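Local coordinates for protein SidF, inhibitor of growth family, member 3 (PDB 4FYE) that probably acts as a phosphoinositide phosphatase, removing a phosphate group from phosphatidylinositol phosphates on membranes, at residues S648-I660 and G717-D729. The protein carries 1 engineered substitution. Sequence-based numbering, arbitrary orientation.
Sequences SNNDRGQRLAQKI and GKFEIQDKANFAD. With PO4 (phosphate ion), chain B.
The ring of F727 is held between two cations, R655 and K659, both from helix 652-668. They lie over opposite faces. R655 CZ is 4.5 Å from the ring centroid and K659 NZ is 4.8 Å from it, and both pairs are cation-pi contacts. The R655 guanidinium is tilted 57° to the ring rather than stacked flat. Its chain curls at chi2 and chi3 (-48° and -49°), which folds CG and CD against F719; R655 CG comes 3.6 Å from F719 CD2. The curl also turns NH2 to D729, and the salt bridge from R655 NH2 to D729 OD1 measures 2.6 Å. OD1 lies in the guanidinium plane, and NH2 meets its syn side from somewhat out of the carboxylate plane. K659 NZ donates to the backbone O of N726 at 2.9 Å.

At the other end, D651 OD1 accepts from the backbone N of K718 at 2.7 Å, on its anti side, with the donor tilted out of the carboxylate plane. The 717-729 loop thus joins the phosphate loop through D651 and the helix that follows it through R655 and K659. R652 lays its CG beside F719 CD1. The edge of its guanidinium grips the phosphate: R652 NE donates to phosphate O1 at 2.7 Å and NH2 to O2. The backbone N atoms of D651 and R652 add bonds, as do S646 and K647.

S646 to R652 match the CX5R phosphatase loop, with serine in the cysteine position, probably the engineered substitution. The bound phosphate probably marks where the substrate phosphate sits. The D729 carboxylate probably offsets the charge of R655, while the ring and the N726 carbonyl probably help stabilise the buried cations.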
loop_
_atom_site.group_PDB
_atom_site.type_symbol
_atom_site.label_atom_id
_atom_site.label_comp_id
_atom_site.label_asym_id
_atom_site.label_seq_id
_atom_site.Cartn_x
_atom_site.Cartn_y
_atom_site.Cartn_z
ATOM N N SER A 648 0.619 -10.634 1.819
ATOM C CA SER A 648 -0.651 -10.144 2.387
ATOM C C SER A 648 -0.696 -8.612 2.701
ATOM O O SER A 648 -1.747 -8.079 3.037
ATOM C CB SER A 648 -0.934 -10.926 3.678
ATOM O OG SER A 648 0.059 -10.597 4.663
ATOM N N ASN A 649 0.477 -7.997 2.709
ATOM C CA ASN A 649 0.633 -6.578 2.976
ATOM C C ASN A 649 0.541 -6.236 4.451
ATOM O O ASN A 649 0.594 -5.082 4.828
ATOM C CB ASN A 649 -0.371 -5.747 2.193
ATOM C CG ASN A 649 0.087 -4.321 2.028
ATOM O OD1 ASN A 649 1.217 -4.070 1.630
ATOM N ND2 ASN A 649 -0.780 -3.378 2.358
ATOM N N ASN A 650 0.390 -7.252 5.279
ATOM C CA ASN A 650 0.402 -7.073 6.719
ATOM C C ASN A 650 1.745 -6.630 7.281
ATOM O O ASN A 650 1.798 -5.874 8.239
ATOM C CB ASN A 650 -0.094 -8.329 7.426
ATOM C CG ASN A 650 -1.588 -8.501 7.308
ATOM O OD1 ASN A 650 -2.330 -7.528 7.302
ATOM N ND2 ASN A 650 -2.033 -9.738 7.205
ATOM N N ASP A 651 2.828 -7.149 6.723
ATOM C CA ASP A 651 4.122 -6.985 7.356
ATOM C C ASP A 651 5.145 -6.109 6.644
ATOM O O ASP A 651 5.359 -4.979 7.037
ATOM C CB ASP A 651 4.700 -8.360 7.665
ATOM C CG ASP A 651 3.644 -9.328 8.156
ATOM O OD1 ASP A 651 3.104 -9.116 9.254
ATOM O OD2 ASP A 651 3.341 -10.296 7.440
ATOM N N ARG A 652 5.780 -6.627 5.602
ATOM C CA ARG A 652 6.844 -5.890 4.929
ATOM C C ARG A 652 6.365 -4.596 4.290
ATOM O O ARG A 652 7.028 -3.578 4.364
ATOM C CB ARG A 652 7.521 -6.765 3.879
ATOM C CG ARG A 652 8.714 -7.539 4.394
ATOM C CD ARG A 652 9.110 -8.641 3.436
ATOM N NE ARG A 652 7.959 -9.391 2.964
ATOM C CZ ARG A 652 8.036 -10.430 2.147
ATOM N NH1 ARG A 652 9.208 -10.837 1.707
ATOM N NH2 ARG A 652 6.942 -11.059 1.770
ATOM N N GLY A 653 5.201 -4.656 3.667
ATOM C CA GLY A 653 4.591 -3.492 2.973
ATOM C C GLY A 653 4.196 -2.387 3.916
ATOM O O GLY A 653 4.381 -1.192 3.617
ATOM N N GLN A 654 3.661 -2.756 5.074
ATOM C CA GLN A 654 3.382 -1.769 6.132
ATOM C C GLN A 654 4.623 -0.996 6.597
ATOM O O GLN A 654 4.537 0.214 6.934
ATOM C CB GLN A 654 2.819 -2.456 7.407
ATOM C CG GLN A 654 1.399 -2.952 7.253
ATOM C CD GLN A 654 0.558 -1.889 6.588
ATOM O OE1 GLN A 654 0.272 -0.858 7.168
ATOM N NE2 GLN A 654 0.210 -2.118 5.339
ATOM N N ARG A 655 5.744 -1.694 6.698
ATOM C CA ARG A 655 6.950 -1.033 7.116
ATOM C C ARG A 655 7.474 -0.076 6.009
ATOM O O ARG A 655 8.017 0.989 6.306
ATOM C CB ARG A 655 8.071 -2.005 7.496
ATOM C CG ARG A 655 7.855 -3.152 8.484
ATOM C CD ARG A 655 7.177 -3.030 9.878
ATOM N NE ARG A 655 7.596 -2.015 10.756
ATOM C CZ ARG A 655 7.874 -2.118 12.075
ATOM N NH1 ARG A 655 7.844 -3.239 12.756
ATOM N NH2 ARG A 655 8.203 -1.002 12.747
ATOM N N LEU A 656 7.324 -0.452 4.735
ATOM C CA LEU A 656 7.647 0.468 3.704
ATOM C C LEU A 656 6.659 1.672 3.820
ATOM O O LEU A 656 7.108 2.840 3.743
ATOM C CB LEU A 656 7.567 -0.218 2.336
ATOM C CG LEU A 656 7.881 0.749 1.207
ATOM C CD1 LEU A 656 9.341 1.322 1.150
ATOM C CD2 LEU A 656 7.479 0.031 -0.042
ATOM N N ALA A 657 5.351 1.418 4.021
ATOM C CA ALA A 657 4.399 2.557 4.147
ATOM C C ALA A 657 4.791 3.491 5.304
ATOM O O ALA A 657 4.646 4.736 5.198
ATOM C CB ALA A 657 2.944 2.076 4.280
ATOM N N GLN A 658 5.361 2.914 6.376
ATOM C CA GLN A 658 5.789 3.681 7.546
ATOM C C GLN A 658 6.961 4.594 7.180
ATOM O O GLN A 658 7.033 5.743 7.608
ATOM C CB GLN A 658 6.264 2.722 8.673
ATOM C CG GLN A 658 7.086 3.411 9.789
ATOM C CD GLN A 658 7.555 2.507 11.007
ATOM O OE1 GLN A 658 8.311 2.989 11.890
ATOM N NE2 GLN A 658 7.162 1.252 11.050
ATOM N N LYS A 659 7.927 4.069 6.439
ATOM C CA LYS A 659 9.045 4.882 5.962
ATOM C C LYS A 659 8.537 6.021 5.053
ATOM O O LYS A 659 8.974 7.174 5.163
ATOM C CB LYS A 659 10.004 3.939 5.217
ATOM C CG LYS A 659 11.369 3.747 5.840
ATOM C CD LYS A 659 11.386 3.069 7.165
ATOM C CE LYS A 659 12.820 2.878 7.698
ATOM N NZ LYS A 659 13.355 3.928 8.663
ATOM N N ILE A 660 7.567 5.762 4.182
ATOM C CA ILE A 660 7.185 6.811 3.217
ATOM C C ILE A 660 6.334 7.842 3.924
ATOM O O ILE A 660 6.513 9.041 3.697
ATOM C CB ILE A 660 6.351 6.205 2.078
ATOM C CG1 ILE A 660 7.239 5.316 1.223
ATOM C CG2 ILE A 660 5.707 7.280 1.233
ATOM C CD1 ILE A 660 6.465 4.195 0.568
ATOM N N GLY A 717 1.696 -6.719 12.348
ATOM C CA GLY A 717 2.896 -6.485 11.695
ATOM C C GLY A 717 3.842 -7.506 12.303
ATOM O O GLY A 717 4.149 -7.411 13.482
ATOM N N LYS A 718 4.357 -8.411 11.495
ATOM C CA LYS A 718 5.318 -9.423 11.933
ATOM C C LYS A 718 6.688 -9.337 11.255
ATOM O O LYS A 718 7.428 -10.312 11.287
ATOM C CB LYS A 718 4.779 -10.814 11.550
ATOM C CG LYS A 718 4.932 -11.810 12.654
ATOM C CD LYS A 718 5.604 -13.083 12.173
ATOM C CE LYS A 718 6.238 -13.844 13.340
ATOM N NZ LYS A 718 7.022 -15.031 12.876
ATOM N N PHE A 719 7.004 -8.244 10.582
ATOM C CA PHE A 719 8.314 -8.034 9.944
ATOM C C PHE A 719 9.550 -8.285 10.857
ATOM O O PHE A 719 9.645 -7.701 11.920
ATOM C CB PHE A 719 8.408 -6.613 9.412
ATOM C CG PHE A 719 9.777 -6.282 8.828
ATOM C CD1 PHE A 719 10.252 -6.982 7.709
ATOM C CD2 PHE A 719 10.597 -5.300 9.409
ATOM C CE1 PHE A 719 11.494 -6.700 7.176
ATOM C CE2 PHE A 719 11.823 -5.017 8.849
ATOM C CZ PHE A 719 12.274 -5.705 7.745
ATOM N N GLU A 720 10.531 -9.082 10.424
ATOM C CA GLU A 720 11.731 -9.234 11.249
ATOM C C GLU A 720 12.695 -8.128 10.988
ATOM O O GLU A 720 13.309 -8.069 9.915
ATOM C CB GLU A 720 12.398 -10.536 10.980
ATOM C CG GLU A 720 11.595 -11.684 11.532
ATOM C CD GLU A 720 12.118 -13.023 11.049
ATOM O OE1 GLU A 720 11.298 -13.781 10.472
ATOM O OE2 GLU A 720 13.341 -13.292 11.223
ATOM N N ILE A 721 12.851 -7.245 11.972
ATOM C CA ILE A 721 13.743 -6.128 11.791
ATOM C C ILE A 721 15.158 -6.667 11.487
ATOM O O ILE A 721 15.577 -7.626 12.118
ATOM C CB ILE A 721 13.691 -5.162 12.984
ATOM C CG1 ILE A 721 12.293 -4.500 13.036
ATOM C CG2 ILE A 721 14.756 -4.103 12.835
ATOM C CD1 ILE A 721 11.916 -3.902 14.408
ATOM N N GLN A 722 15.844 -6.070 10.499
ATOM C CA GLN A 722 17.149 -6.532 10.048
ATOM C C GLN A 722 18.246 -5.753 10.675
ATOM O O GLN A 722 19.275 -6.314 10.959
ATOM C CB GLN A 722 17.313 -6.395 8.530
ATOM C CG GLN A 722 16.475 -7.421 7.759
ATOM C CD GLN A 722 16.709 -8.841 8.206
ATOM O OE1 GLN A 722 15.864 -9.426 8.863
ATOM N NE2 GLN A 722 17.858 -9.399 7.863
ATOM N N ASP A 723 18.052 -4.440 10.796
ATOM C CA ASP A 723 18.942 -3.569 11.536
ATOM C C ASP A 723 18.154 -2.620 12.518
ATOM O O ASP A 723 17.311 -1.793 12.085
ATOM C CB ASP A 723 19.791 -2.781 10.549
ATOM C CG ASP A 723 20.666 -1.769 11.235
ATOM O OD1 ASP A 723 20.450 -1.545 12.461
ATOM O OD2 ASP A 723 21.532 -1.162 10.567
ATOM N N LYS A 724 18.424 -2.746 13.827
ATOM C CA LYS A 724 17.455 -2.286 14.847
ATOM C C LYS A 724 17.425 -0.730 14.827
ATOM O O LYS A 724 16.462 -0.090 15.200
ATOM C CB LYS A 724 17.765 -2.821 16.244
ATOM C CG LYS A 724 19.092 -2.304 16.742
ATOM C CD LYS A 724 19.356 -2.654 18.197
ATOM C CE LYS A 724 20.551 -1.807 18.672
ATOM N NZ LYS A 724 21.067 -2.024 20.052
ATOM N N ALA A 725 18.479 -0.129 14.306
ATOM C CA ALA A 725 18.551 1.303 14.263
ATOM C C ALA A 725 17.629 1.937 13.208
ATOM O O ALA A 725 17.421 3.168 13.234
ATOM C CB ALA A 725 19.994 1.679 14.056
ATOM N N ASN A 726 17.069 1.093 12.318
ATOM C CA ASN A 726 16.016 1.489 11.348
ATOM C C ASN A 726 14.636 1.795 11.885
ATOM O O ASN A 726 13.864 2.426 11.147
ATOM C CB ASN A 726 15.849 0.469 10.221
ATOM C CG ASN A 726 17.053 0.442 9.276
ATOM O OD1 ASN A 726 17.762 1.432 9.174
ATOM N ND2 ASN A 726 17.278 -0.700 8.579
ATOM N N PHE A 727 14.313 1.373 13.131
ATOM C CA PHE A 727 12.978 1.575 13.655
ATOM C C PHE A 727 12.960 1.929 15.145
ATOM O O PHE A 727 13.732 1.388 15.950
ATOM C CB PHE A 727 12.155 0.312 13.388
ATOM C CG PHE A 727 11.911 0.055 11.920
ATOM C CD1 PHE A 727 10.888 0.684 11.256
ATOM C CD2 PHE A 727 12.713 -0.849 11.210
ATOM C CE1 PHE A 727 10.683 0.443 9.893
ATOM C CE2 PHE A 727 12.494 -1.114 9.880
ATOM C CZ PHE A 727 11.488 -0.437 9.211
ATOM N N ALA A 728 12.075 2.842 15.505
ATOM C CA ALA A 728 11.841 3.232 16.885
ATOM C C ALA A 728 11.410 2.034 17.720
ATOM O O ALA A 728 11.822 1.877 18.874
ATOM C CB ALA A 728 10.789 4.301 16.943
ATOM N N ASP A 729 10.624 1.141 17.145
ATOM C CA ASP A 729 10.037 0.061 17.956
ATOM C C ASP A 729 10.889 -1.257 17.885
ATOM O O ASP A 729 11.787 -1.414 17.081
ATOM C CB ASP A 729 8.630 -0.238 17.507
ATOM C CG ASP A 729 8.623 -1.011 16.220
ATOM O OD1 ASP A 729 8.940 -0.366 15.200
ATOM O OD2 ASP A 729 8.423 -2.265 16.220
HETATM P P PO4 B . 4.334 -9.920 4.217
HETATM O O1 PO4 B . 5.714 -9.309 4.490
HETATM O O2 PO4 B . 4.308 -10.590 2.848
HETATM O O3 PO4 B . 3.892 -11.006 5.209
HETATM O O4 PO4 B . 3.270 -8.806 4.249
#